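Local coordinates for NIF3-related protein (Bacillus cereus, PDB 2GX8) that is of unknown function but binds zinc through the dimetal site of the NIF3 family and carries an inserted domain thought to be regulatory, at residues S36-E39 with S40-P43; T171-E174 with E175-A179; K239-K242 with A243-T246. All blocks are in the same frame, centred on the assembly; numbering follows the deposited sequence.

Contact 1: residues S36-E39 with S40-P43; sequences SLFE and SMYP
The hydroxyl of S40 donates to the backbone O of L37, OG to O 2.7 Å, arriving above the carbonyl plane. A first torsion of 66° sets OG between the backbone N and the carbonyl carbon of S40, and from there it folds back onto the preceding turn. The next carbonyl is gripped twice: F38 O accepts from Y42 N at 3.0 Å, in the carbonyl plane, and from M41 N at 3.1 Å, from above it. These bonds wind the chain round as helix 31-38 gives way to the loop leading to strand 54-56. Outside the turn, F38 and Y42 lie with ring planes 27° apart but slid past each other, centroids 5.1 Å apart, so overlap is slight. The closest approach is F38 CE2 to Y42 CD1, 3.5 Å. M41, bent at its thioether, lays CE 4.3 Å from F38 CD2. V130 of helix 128-132 touches both side chains, while helix 362-377 meets F38 through V367 and M41 through Q370 and K374. Y42 OH is hydrogen-bonded to Q370 NE2, and E39 OE1 to Y124 OH.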
loop_
_atom_site.group_PDB
_atom_site.type_symbol
_atom_site.label_atom_id
_atom_site.label_comp_id
_atom_site.label_asym_id
_atom_site.label_seq_id
_atom_site.Cartn_x
_atom_site.Cartn_y
_atom_site.Cartn_z
ATOM N N SER C 36 -33.072 18.675 1.811
ATOM C CA SER C 36 -33.518 18.014 0.596
ATOM C C SER C 36 -33.704 19.022 -0.546
ATOM O O SER C 36 -33.510 18.681 -1.705
ATOM C CB SER C 36 -34.801 17.234 0.841
ATOM O OG SER C 36 -35.014 16.326 -0.206
ATOM N N LEU C 37 -34.064 20.258 -0.210
ATOM C CA LEU C 37 -34.212 21.323 -1.207
ATOM C C LEU C 37 -32.878 21.954 -1.580
ATOM O O LEU C 37 -32.753 22.553 -2.648
ATOM C CB LEU C 37 -35.167 22.415 -0.725
ATOM C CG LEU C 37 -36.664 22.075 -0.721
ATOM C CD1 LEU C 37 -37.476 23.230 -0.159
ATOM C CD2 LEU C 37 -37.147 21.739 -2.134
ATOM N N PHE C 38 -31.889 21.849 -0.692
ATOM C CA PHE C 38 -30.556 22.377 -0.958
ATOM C C PHE C 38 -29.857 21.450 -1.924
ATOM O O PHE C 38 -29.166 21.895 -2.848
ATOM C CB PHE C 38 -29.717 22.474 0.333
ATOM C CG PHE C 38 -28.262 22.808 0.089
ATOM C CD1 PHE C 38 -27.280 21.816 0.146
ATOM C CD2 PHE C 38 -27.875 24.103 -0.241
ATOM C CE1 PHE C 38 -25.929 22.111 -0.106
ATOM C CE2 PHE C 38 -26.536 24.414 -0.487
ATOM C CZ PHE C 38 -25.559 23.416 -0.426
ATOM N N GLU C 39 -30.034 20.156 -1.690
ATOM C CA GLU C 39 -29.404 19.127 -2.501
ATOM C C GLU C 39 -29.975 19.027 -3.911
ATOM O O GLU C 39 -29.368 18.399 -4.771
ATOM C CB GLU C 39 -29.420 17.780 -1.773
ATOM C CG GLU C 39 -28.479 17.777 -0.576
ATOM C CD GLU C 39 -28.559 16.544 0.304
ATOM O OE1 GLU C 39 -27.923 16.574 1.384
ATOM O OE2 GLU C 39 -29.262 15.559 -0.042
ATOM N N SER C 40 -31.122 19.657 -4.151
ATOM C CA SER C 40 -31.685 19.683 -5.492
ATOM C C SER C 40 -30.784 20.568 -6.367
ATOM O O SER C 40 -30.631 20.337 -7.573
ATOM C CB SER C 40 -33.118 20.224 -5.475
ATOM O OG SER C 40 -33.160 21.595 -5.099
ATOM N N MET C 41 -30.178 21.573 -5.743
ATOM C CA MET C 41 -29.293 22.496 -6.435
ATOM C C MET C 41 -27.836 22.025 -6.358
ATOM O O MET C 41 -27.041 22.283 -7.253
ATOM C CB MET C 41 -29.402 23.889 -5.809
ATOM C CG MET C 41 -30.819 24.439 -5.688
ATOM S SD MET C 41 -30.871 26.120 -5.010
ATOM C CE MET C 41 -30.262 25.910 -3.340
ATOM N N TYR C 42 -27.486 21.331 -5.287
ATOM C CA TYR C 42 -26.116 20.882 -5.099
ATOM C C TYR C 42 -26.073 19.412 -4.719
ATOM O O TYR C 42 -25.798 19.094 -3.555
ATOM C CB TYR C 42 -25.434 21.743 -4.014
ATOM C CG TYR C 42 -25.356 23.205 -4.401
ATOM C CD1 TYR C 42 -26.306 24.134 -3.955
ATOM C CD2 TYR C 42 -24.350 23.650 -5.241
ATOM C CE1 TYR C 42 -26.243 25.465 -4.344
ATOM C CE2 TYR C 42 -24.272 24.961 -5.633
ATOM C CZ TYR C 42 -25.208 25.868 -5.185
ATOM O OH TYR C 42 -25.087 27.178 -5.615
ATOM N N PRO C 43 -26.349 18.509 -5.687
ATOM C CA PRO C 43 -26.354 17.071 -5.388
ATOM C C PRO C 43 -25.016 16.490 -4.915
ATOM O O PRO C 43 -23.958 16.947 -5.345
ATOM C CB PRO C 43 -26.797 16.429 -6.709
ATOM C CG PRO C 43 -26.587 17.455 -7.735
ATOM C CD PRO C 43 -26.711 18.779 -7.090
#

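Contact 2: residues T171-E174 with E175-A179; sequences THAE and EVRKA
One face of helix 170-182 carries an i to i+3 salt bridge between E174 and R177, close to its N-terminal end. OE1 of E174 lies 2.8 Å from NH1 of R177, at the guanidinium edge and near its plane; the hydrogen bond within the pair is weak, with an N-H...O angle of 128°. The two side chains cross at about a right angle, and the carboxylate plane is turned 54° from the guanidinium. E174 reaches this position by bending at its second torsion (66°), whereas R177 runs extended from CG to NE and heads back toward the start of the helix. On the way its CG passes 3.4 Å from A173 O, and the guanidinium then lies with one face over the backbone carbon of A173. The helix belongs to the part of the chain built on the long strand 150-168, and V176 faces that strand, touching V166 and V168. Backbone bonds run i to i+4: R177 N to A173 O and V176 N to H172 O, both 3.0 Å. On another side of the helix, H172 and E175 run side by side, joined by a weak hydrogen bond from ND1 of H172 to OE1 of E175 at 3.3 Å. The charges of the salt bridge have further partners: E174 OE1 also pairs with R222 NH1 of the second subunit, while R177 NE donates to S197 OG, which would fix the rotation of the guanidinium.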
loop_
_atom_site.group_PDB
_atom_site.type_symbol
_atom_site.label_atom_id
_atom_site.label_comp_id
_atom_site.label_asym_id
_atom_site.label_seq_id
_atom_site.Cartn_x
_atom_site.Cartn_y
_atom_site.Cartn_z
ATOM N N THR C 171 -53.569 4.567 -27.432
ATOM C CA THR C 171 -54.542 5.247 -26.578
ATOM C C THR C 171 -53.836 6.000 -25.454
ATOM O O THR C 171 -54.265 7.073 -25.056
ATOM C CB THR C 171 -55.569 4.278 -25.956
ATOM O OG1 THR C 171 -54.891 3.237 -25.243
ATOM C CG2 THR C 171 -56.461 3.669 -27.025
ATOM N N HIS C 172 -52.728 5.466 -24.964
ATOM C CA HIS C 172 -52.064 6.131 -23.862
ATOM C C HIS C 172 -50.722 6.747 -24.173
ATOM O O HIS C 172 -50.076 7.310 -23.293
ATOM C CB HIS C 172 -52.001 5.199 -22.662
ATOM C CG HIS C 172 -53.340 4.973 -22.023
ATOM N ND1 HIS C 172 -53.772 5.691 -20.927
ATOM C CD2 HIS C 172 -54.348 4.125 -22.340
ATOM C CE1 HIS C 172 -54.984 5.287 -20.587
ATOM N NE2 HIS C 172 -55.354 4.336 -21.428
ATOM N N ALA C 173 -50.340 6.691 -25.441
ATOM C CA ALA C 173 -49.047 7.187 -25.881
ATOM C C ALA C 173 -48.775 8.663 -25.565
ATOM O O ALA C 173 -47.731 8.987 -24.996
ATOM C CB ALA C 173 -48.860 6.909 -27.360
ATOM N N GLU C 174 -49.710 9.539 -25.924
ATOM C CA GLU C 174 -49.549 10.980 -25.716
ATOM C C GLU C 174 -49.427 11.358 -24.236
ATOM O O GLU C 174 -48.661 12.247 -23.844
ATOM C CB GLU C 174 -50.708 11.727 -26.388
ATOM C CG GLU C 174 -50.713 13.244 -26.207
ATOM C CD GLU C 174 -49.541 13.952 -26.882
ATOM O OE1 GLU C 174 -48.816 13.340 -27.695
ATOM O OE2 GLU C 174 -49.368 15.156 -26.605
ATOM N N GLU C 175 -50.193 10.653 -23.426
ATOM C CA GLU C 175 -50.204 10.820 -21.993
ATOM C C GLU C 175 -48.843 10.398 -21.393
ATOM O O GLU C 175 -48.326 11.054 -20.490
ATOM C CB GLU C 175 -51.349 9.965 -21.462
ATOM C CG GLU C 175 -51.632 10.074 -19.998
ATOM C CD GLU C 175 -52.897 9.321 -19.606
ATOM O OE1 GLU C 175 -53.707 8.963 -20.516
ATOM O OE2 GLU C 175 -53.078 9.098 -18.380
ATOM N N VAL C 176 -48.258 9.326 -21.929
ATOM C CA VAL C 176 -46.948 8.802 -21.468
ATOM C C VAL C 176 -45.781 9.703 -21.882
ATOM O O VAL C 176 -44.852 9.881 -21.113
ATOM C CB VAL C 176 -46.761 7.309 -21.844
ATOM C CG1 VAL C 176 -45.338 6.805 -21.607
ATOM C CG2 VAL C 176 -47.737 6.479 -21.031
ATOM N N ARG C 177 -45.844 10.291 -23.077
ATOM C CA ARG C 177 -44.835 11.265 -23.502
ATOM C C ARG C 177 -44.852 12.498 -22.583
ATOM O O ARG C 177 -43.786 13.024 -22.230
ATOM C CB ARG C 177 -45.097 11.773 -24.914
ATOM C CG ARG C 177 -45.010 10.766 -25.996
ATOM C CD ARG C 177 -45.246 11.465 -27.302
ATOM N NE ARG C 177 -45.445 10.513 -28.381
ATOM C CZ ARG C 177 -46.617 10.239 -28.952
ATOM N NH1 ARG C 177 -47.720 10.884 -28.580
ATOM N NH2 ARG C 177 -46.676 9.341 -29.936
ATOM N N LYS C 178 -46.055 12.960 -22.215
ATOM C CA LYS C 178 -46.199 14.149 -21.377
ATOM C C LYS C 178 -45.588 13.905 -20.016
ATOM O O LYS C 178 -44.909 14.765 -19.482
ATOM C CB LYS C 178 -47.668 14.540 -21.213
ATOM C CG LYS C 178 -47.866 15.879 -20.504
ATOM C CD LYS C 178 -49.334 16.182 -20.266
ATOM C CE LYS C 178 -49.542 17.606 -19.747
ATOM N NZ LYS C 178 -48.958 17.855 -18.398
ATOM N N ALA C 179 -45.840 12.716 -19.477
ATOM C CA ALA C 179 -45.351 12.308 -18.170
ATOM C C ALA C 179 -43.841 12.237 -18.150
ATOM O O ALA C 179 -43.215 12.639 -17.192
ATOM C CB ALA C 179 -45.934 10.969 -17.805
#

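Contact 3: residues K239-K242 with A243-T246; sequences KVIK and AMVT
M244 lies one turn along the helix from I241 and, starting from CB, first meets backbone oxygens: CB is 3.2 Å from V240 O and 3.4 Å from I241 O. CG stands anti to the backbone N (chi1 -174°), which carries the chain off the helix toward the neighbouring segment 175-179, where CG meets V176 CG1. Beyond SD the chain bends at its third torsion (77°), and this turn brings CE back over the helix surface, 4.1 Å from I241 O and 4.2 Å from I241 CD1. Methyl thus meets methyl, the end of one apolar side chain against the end of the other. The second branch of I241 serves the next residue but three, its CG2 lying 4.4 Å from V245 CG2, a looser contact. The backbone beneath is a regular alpha-helix, with V245 N bonded to I241 O at 2.9 Å and an N-H...O angle of 168°. Toward the end of the segment K242 O is held by two donors: T246 N, and T246 OG1 at 2.7 Å, which approach from opposite faces of the carbonyl plane. The threonine hydroxyl thereby returns to its own helix, and its hydrogen is spent on a main-chain oxygen. Helix 237-247 rests by this apolar side on strand 150-168, M244 touching V164 and V166 and I241 touching V164. Y255 of strand 255-260 meets both residues, and L180 of helix 170-182 packs on M244 and V240.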
loop_
_atom_site.group_PDB
_atom_site.type_symbol
_atom_site.label_atom_id
_atom_site.label_comp_id
_atom_site.label_asym_id
_atom_site.label_seq_id
_atom_site.Cartn_x
_atom_site.Cartn_y
_atom_site.Cartn_z
ATOM N N LYS C 239 -37.174 8.907 -10.747
ATOM C CA LYS C 239 -38.312 9.811 -10.898
ATOM C C LYS C 239 -39.009 9.630 -12.255
ATOM O O LYS C 239 -40.231 9.533 -12.312
ATOM C CB LYS C 239 -37.871 11.271 -10.676
ATOM C CG LYS C 239 -38.890 12.298 -11.117
ATOM C CD LYS C 239 -38.539 13.719 -10.721
ATOM C CE LYS C 239 -39.691 14.636 -11.111
ATOM N NZ LYS C 239 -39.585 15.988 -10.509
ATOM N N VAL C 240 -38.233 9.562 -13.334
ATOM C CA VAL C 240 -38.789 9.405 -14.680
ATOM C C VAL C 240 -39.500 8.052 -14.922
ATOM O O VAL C 240 -40.562 8.004 -15.558
ATOM C CB VAL C 240 -37.722 9.701 -15.775
ATOM C CG1 VAL C 240 -38.202 9.258 -17.141
ATOM C CG2 VAL C 240 -37.335 11.200 -15.779
ATOM N N ILE C 241 -38.924 6.966 -14.405
ATOM C CA ILE C 241 -39.529 5.633 -14.512
ATOM C C ILE C 241 -40.848 5.590 -13.717
ATOM O O ILE C 241 -41.846 5.045 -14.186
ATOM C CB ILE C 241 -38.534 4.486 -14.050
ATOM C CG1 ILE C 241 -37.284 4.424 -14.946
ATOM C CG2 ILE C 241 -39.195 3.110 -13.998
ATOM C CD1 ILE C 241 -37.574 4.432 -16.425
ATOM N N LYS C 242 -40.856 6.188 -12.526
ATOM C CA LYS C 242 -42.051 6.197 -11.693
ATOM C C LYS C 242 -43.219 6.936 -12.354
ATOM O O LYS C 242 -44.355 6.453 -12.329
ATOM C CB LYS C 242 -41.745 6.778 -10.304
ATOM C CG LYS C 242 -42.969 6.874 -9.388
ATOM C CD LYS C 242 -42.633 7.373 -8.007
ATOM C CE LYS C 242 -41.930 6.321 -7.187
ATOM N NZ LYS C 242 -41.878 6.724 -5.759
ATOM N N ALA C 243 -42.933 8.095 -12.944
ATOM C CA ALA C 243 -43.940 8.907 -13.636
ATOM C C ALA C 243 -44.459 8.183 -14.873
ATOM O O ALA C 243 -45.658 8.205 -15.188
ATOM C CB ALA C 243 -43.349 10.244 -14.033
ATOM N N MET C 244 -43.534 7.542 -15.570
ATOM C CA MET C 244 -43.834 6.773 -16.757
ATOM C C MET C 244 -44.814 5.633 -16.421
ATOM O O MET C 244 -45.871 5.499 -17.066
ATOM C CB MET C 244 -42.535 6.192 -17.270
ATOM C CG MET C 244 -42.616 5.485 -18.581
ATOM S SD MET C 244 -41.087 4.555 -18.833
ATOM C CE MET C 244 -41.344 3.138 -17.776
ATOM N N VAL C 245 -44.468 4.842 -15.396
ATOM C CA VAL C 245 -45.288 3.716 -14.931
ATOM C C VAL C 245 -46.677 4.162 -14.461
ATOM O O VAL C 245 -47.681 3.502 -14.741
ATOM C CB VAL C 245 -44.562 2.909 -13.828
ATOM C CG1 VAL C 245 -45.542 2.006 -13.048
ATOM C CG2 VAL C 245 -43.462 2.088 -14.433
ATOM N N THR C 246 -46.733 5.286 -13.759
ATOM C CA THR C 246 -48.011 5.800 -13.278
ATOM C C THR C 246 -48.959 6.119 -14.445
ATOM O O THR C 246 -50.151 5.683 -14.439
ATOM C CB THR C 246 -47.826 7.045 -12.386
ATOM O OG1 THR C 246 -46.830 6.780 -11.388
ATOM C CG2 THR C 246 -49.136 7.408 -11.700
#

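How the contacts relate
Contacts 2 and 3, their centres about 12 Å apart, lie in helices 170-182 and 237-247, which touch directly: A179 CB comes 3.8 Å from A243 O. Both helices pack on strand 150-168. Each contact has a buried side turned to that strand and an exposed one, but contact 2 carries a salt bridge and a weak histidine-glutamate bond on its more exposed sides, the glutamate of the salt bridge also reaching the second subunit, while contact 3 relies on apolar methyl contacts and a hydroxyl turned to the backbone. Contact 1 stands apart, nearest atoms about 9 Å from contact 3 and about 17 Å from contact 2. Nearest the chain's centre, it pairs aromatic rings at a helix end, with the side chain of Y42 about 10 Å from a zinc ion.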